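Local coordinates for proteasome accessory factor B/C (PafBC) (Paenarthrobacter aurescens, PDB 6SJ9), which probably acts as a transcriptional regulator of the bacterial DNA damage response, combining winged helix-turn-helix domains with WYL domains, at residues L349-M352 with L353-P357; Q106-E109 with R110-G114. All blocks are in the same frame, centred on the assembly; numbering follows the deposited sequence.

Contact 1 of 2, residues L349-M352 with L353-P357; sequences LARM and LQLVP
Gln354 and Ala350 meet one turn apart on the helix 346-360, through backbone and water alike. Gln354 N donates to Ala350 O over 3.2 Å, somewhat bent at the hydrogen. A water donates to the same Ala350 O at 2.9 Å and accepts from Gln354 NE2 at 3.0 Å. The carbonyl oxygen therefore has two donors, and the amide end of Gln354 is tied back to the backbone. The side chain can do this because its CG is anti to its own carbonyl carbon, beside the backbone N (chi1 -75°), and the chain runs on extended past Ala350 O. Putting an alanine here would probably leave the water without its amide donor and uncover the Ala350 carbonyl.

The remaining bonds are backbone ones. Leu353 N donates to Leu349 O at 3.1 Å in the regular i to i+4 way. Two residues further on, at Leu355, the pattern slackens. Leu355 N makes a weak bond to Arg351 O, and it also reaches Met352 O at 3.1 Å, standing above that carbonyl plane. The helix bends at Pro357, whose ring nitrogen has no hydrogen to give to the turn before. The segment belongs to the PafC helix-turn-helix domain, and its helix packs on helices 367-374 and 378-389.

Side-chain carbons also pack against the backbone of the turn before. Leu355 CG rests 3.4 Å from Arg351 O, and its CD1 lies 4.1 Å from Met352 CA. Leu355 turns to Leu381 and Leu385 of helix 378-389, where selenomethionine Met352 also packs, on Ile387. Val356 CG2 sits 3.7 Å from Met352 O.

The charged contact is made outside the segment: Arg351 NE forms a salt bridge with Asp384 of helix 378-389.

Contact 2 of 2, residues Q106-E109 with R110-G114; sequences QLWE and RAALG
Ala112 CB sits over one face of the Trp108 indole, offset toward the rim. It makes a CH-pi contact, 4.2 Å from the centroid of the five-membered ring, and comes nearest to Trp108 CE2 at 3.9 Å. The ring reaches this place because its CG is anti to the backbone N (chi1 159°), which swings the indole along the helix toward the next turn. On another side of the helix Glu109 and Leu113 lie side by side and point the same way, with Glu109 CG 4.1 Å from Leu113 CD1.

Backbone bonds hold both pairs one turn apart. Ala112 N donates to Trp108 O at 2.8 Å, and Leu113 N to Glu109 O at 3.0 Å.

Farther out, Trp108 packs on Ala432 and Thr435 of helix 427-441. Glu109 OE2 forms a salt bridge with Arg142. The end of Arg110 leads away from this turn, and its NE is hydrogen-bonded to Leu578 O. The four i to i+4 bonds, from Arg110 N to Leu113 N, are those of a regular alpha-helix, here helix 95-118, whose Leu107 and Trp108 pack on helix 427-441.

How the contacts relate
Contact 2 lies on helix 95-118 and contact 1 on helix 346-360, and the two helices pack on each other. The centres of the contacts are about 20 Å apart, yet their side chains meet where Leu349 CD2 approaches Leu107 CD2 at 4.2 Å. The same helix pair is joined further along, where Val356 packs on Ala96 and Thr99. Helix 378-389 gives a second bridge: Ile387 packs on Met352 and accepts a bond from Gln106 through its backbone oxygen. Leu349 and Leu107 each lie about 4 Å from bound thiocyanate, probably from the crystallisation liquor. Neither contact includes a residue of the potassium site.

Contact 1 of 2, residues L349-M352 with L353-P357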
# COMPACT_ATOMS: atom_id res chain seq x y z
N LEU A 349 -7.20 -11.09 0.20
CA LEU A 349 -6.39 -10.65 -0.92
C LEU A 349 -6.87 -11.26 -2.22
O LEU A 349 -6.98 -10.56 -3.22
CB LEU A 349 -4.92 -11.00 -0.72
CG LEU A 349 -4.36 -10.14 0.41
CD1 LEU A 349 -3.16 -10.88 0.79
CD2 LEU A 349 -4.02 -8.69 0.05
N ALA A 350 -7.19 -12.55 -2.20
CA ALA A 350 -7.68 -13.20 -3.41
C ALA A 350 -9.01 -12.60 -3.83
O ALA A 350 -9.23 -12.35 -5.01
CB ALA A 350 -7.83 -14.71 -3.20
N ARG A 351 -9.91 -12.34 -2.87
CA ARG A 351 -11.18 -11.72 -3.22
C ARG A 351 -10.98 -10.33 -3.82
O ARG A 351 -11.62 -9.97 -4.81
CB ARG A 351 -12.09 -11.68 -1.99
CG ARG A 351 -13.45 -10.97 -2.24
CD ARG A 351 -14.40 -11.18 -1.07
NE ARG A 351 -13.96 -10.41 0.11
CZ ARG A 351 -13.56 -10.95 1.26
NH1 ARG A 351 -13.56 -12.27 1.41
NH2 ARG A 351 -13.20 -10.17 2.28
N MSE A 352 -10.10 -9.53 -3.24
CA MSE A 352 -9.83 -8.19 -3.79
C MSE A 352 -9.32 -8.25 -5.20
O MSE A 352 -9.72 -7.40 -5.99
CB MSE A 352 -8.82 -7.36 -2.94
CG MSE A 352 -9.44 -6.88 -1.68
SE MSE A 352 -8.23 -5.96 -0.36
CE MSE A 352 -7.12 -7.46 0.13
N LEU A 353 -8.49 -9.24 -5.55
CA LEU A 353 -8.12 -9.38 -6.95
C LEU A 353 -9.35 -9.61 -7.82
O LEU A 353 -9.42 -9.12 -8.95
CB LEU A 353 -7.11 -10.52 -7.12
CG LEU A 353 -5.72 -10.21 -6.56
CD1 LEU A 353 -4.91 -11.45 -6.67
CD2 LEU A 353 -5.07 -9.06 -7.35
N GLN A 354 -10.32 -10.39 -7.32
CA GLN A 354 -11.52 -10.75 -8.06
C GLN A 354 -12.53 -9.62 -8.10
O GLN A 354 -13.52 -9.71 -8.82
CB GLN A 354 -12.16 -12.00 -7.44
CG GLN A 354 -11.39 -13.26 -7.77
CD GLN A 354 -11.74 -14.41 -6.84
OE1 GLN A 354 -12.85 -14.50 -6.33
NE2 GLN A 354 -10.75 -15.24 -6.55
N LEU A 355 -12.33 -8.58 -7.29
CA LEU A 355 -13.15 -7.39 -7.44
C LEU A 355 -12.74 -6.62 -8.70
O LEU A 355 -13.58 -5.93 -9.29
CB LEU A 355 -13.02 -6.49 -6.21
CG LEU A 355 -13.39 -7.12 -4.88
CD1 LEU A 355 -13.34 -6.04 -3.76
CD2 LEU A 355 -14.79 -7.70 -4.95
N VAL A 356 -11.48 -6.73 -9.12
CA VAL A 356 -10.99 -5.88 -10.22
C VAL A 356 -11.85 -6.02 -11.48
O VAL A 356 -12.28 -4.99 -12.02
CB VAL A 356 -9.49 -6.15 -10.46
CG1 VAL A 356 -8.97 -5.34 -11.68
CG2 VAL A 356 -8.70 -5.82 -9.21
N PRO A 357 -12.18 -7.23 -11.96
CA PRO A 357 -13.02 -7.32 -13.19
C PRO A 357 -14.39 -6.65 -13.06
O PRO A 357 -14.90 -6.12 -14.05
CB PRO A 357 -13.16 -8.83 -13.44
CG PRO A 357 -11.92 -9.42 -12.84
CD PRO A 357 -11.65 -8.55 -11.57
O HOH W 1 -7.98 -14.21 -6.78

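Contact 2 of 2, residues Q106-E109 with R110-G114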
# COMPACT_ATOMS: atom_id res chain seq x y z
N GLN A 106 0.96 -1.84 -2.02
CA GLN A 106 0.69 -1.91 -0.60
C GLN A 106 1.43 -3.05 0.04
O GLN A 106 1.88 -2.95 1.20
CB GLN A 106 -0.81 -2.07 -0.35
CG GLN A 106 -1.64 -0.84 -0.69
CD GLN A 106 -3.13 -1.01 -0.26
OE1 GLN A 106 -3.44 -1.19 0.95
NE2 GLN A 106 -4.04 -0.93 -1.23
N LEU A 107 1.54 -4.19 -0.67
CA LEU A 107 2.30 -5.29 -0.04
C LEU A 107 3.76 -4.93 0.11
O LEU A 107 4.38 -5.25 1.12
CB LEU A 107 2.15 -6.57 -0.85
CG LEU A 107 0.71 -7.11 -1.00
CD1 LEU A 107 0.80 -8.51 -1.52
CD2 LEU A 107 -0.16 -7.09 0.34
N TRP A 108 4.34 -4.29 -0.92
CA TRP A 108 5.75 -3.94 -0.88
C TRP A 108 6.04 -3.06 0.33
O TRP A 108 7.02 -3.25 1.06
CB TRP A 108 6.16 -3.19 -2.17
CG TRP A 108 7.43 -2.42 -1.90
CD1 TRP A 108 7.54 -1.08 -1.73
CD2 TRP A 108 8.75 -2.96 -1.76
NE1 TRP A 108 8.86 -0.75 -1.48
CE2 TRP A 108 9.62 -1.88 -1.50
CE3 TRP A 108 9.28 -4.26 -1.80
CZ2 TRP A 108 10.99 -2.04 -1.29
CZ3 TRP A 108 10.66 -4.43 -1.60
CH2 TRP A 108 11.50 -3.32 -1.35
N GLU A 109 5.17 -2.06 0.53
CA GLU A 109 5.35 -1.12 1.62
C GLU A 109 5.40 -1.85 2.95
O GLU A 109 6.29 -1.58 3.77
CB GLU A 109 4.23 -0.07 1.58
CG GLU A 109 4.12 0.77 2.82
CD GLU A 109 3.27 2.02 2.60
OE1 GLU A 109 3.58 2.83 1.69
OE2 GLU A 109 2.28 2.17 3.31
N ARG A 110 4.52 -2.84 3.16
CA ARG A 110 4.60 -3.59 4.43
C ARG A 110 5.89 -4.38 4.52
O ARG A 110 6.51 -4.48 5.60
CB ARG A 110 3.40 -4.54 4.62
CG ARG A 110 2.06 -3.83 4.76
CD ARG A 110 1.01 -4.77 5.21
NE ARG A 110 1.28 -5.28 6.57
CZ ARG A 110 0.91 -4.67 7.70
NH1 ARG A 110 0.26 -3.51 7.65
NH2 ARG A 110 1.23 -5.19 8.86
N ALA A 111 6.33 -4.95 3.41
CA ALA A 111 7.60 -5.68 3.45
C ALA A 111 8.75 -4.74 3.80
O ALA A 111 9.69 -5.10 4.53
CB ALA A 111 7.84 -6.37 2.10
N ALA A 112 8.73 -3.55 3.20
CA ALA A 112 9.82 -2.59 3.36
C ALA A 112 9.91 -2.08 4.79
O ALA A 112 11.00 -1.92 5.34
CB ALA A 112 9.63 -1.42 2.37
N LEU A 113 8.76 -1.86 5.41
CA LEU A 113 8.76 -1.43 6.80
C LEU A 113 9.33 -2.51 7.71
O LEU A 113 10.21 -2.24 8.55
CB LEU A 113 7.34 -1.04 7.20
CG LEU A 113 6.97 0.26 6.51
CD1 LEU A 113 5.48 0.57 6.67
CD2 LEU A 113 7.86 1.37 7.07
N GLY A 114 8.89 -3.75 7.53
CA GLY A 114 9.46 -4.82 8.35
C GLY A 114 10.95 -4.93 8.20
O GLY A 114 11.69 -5.05 9.19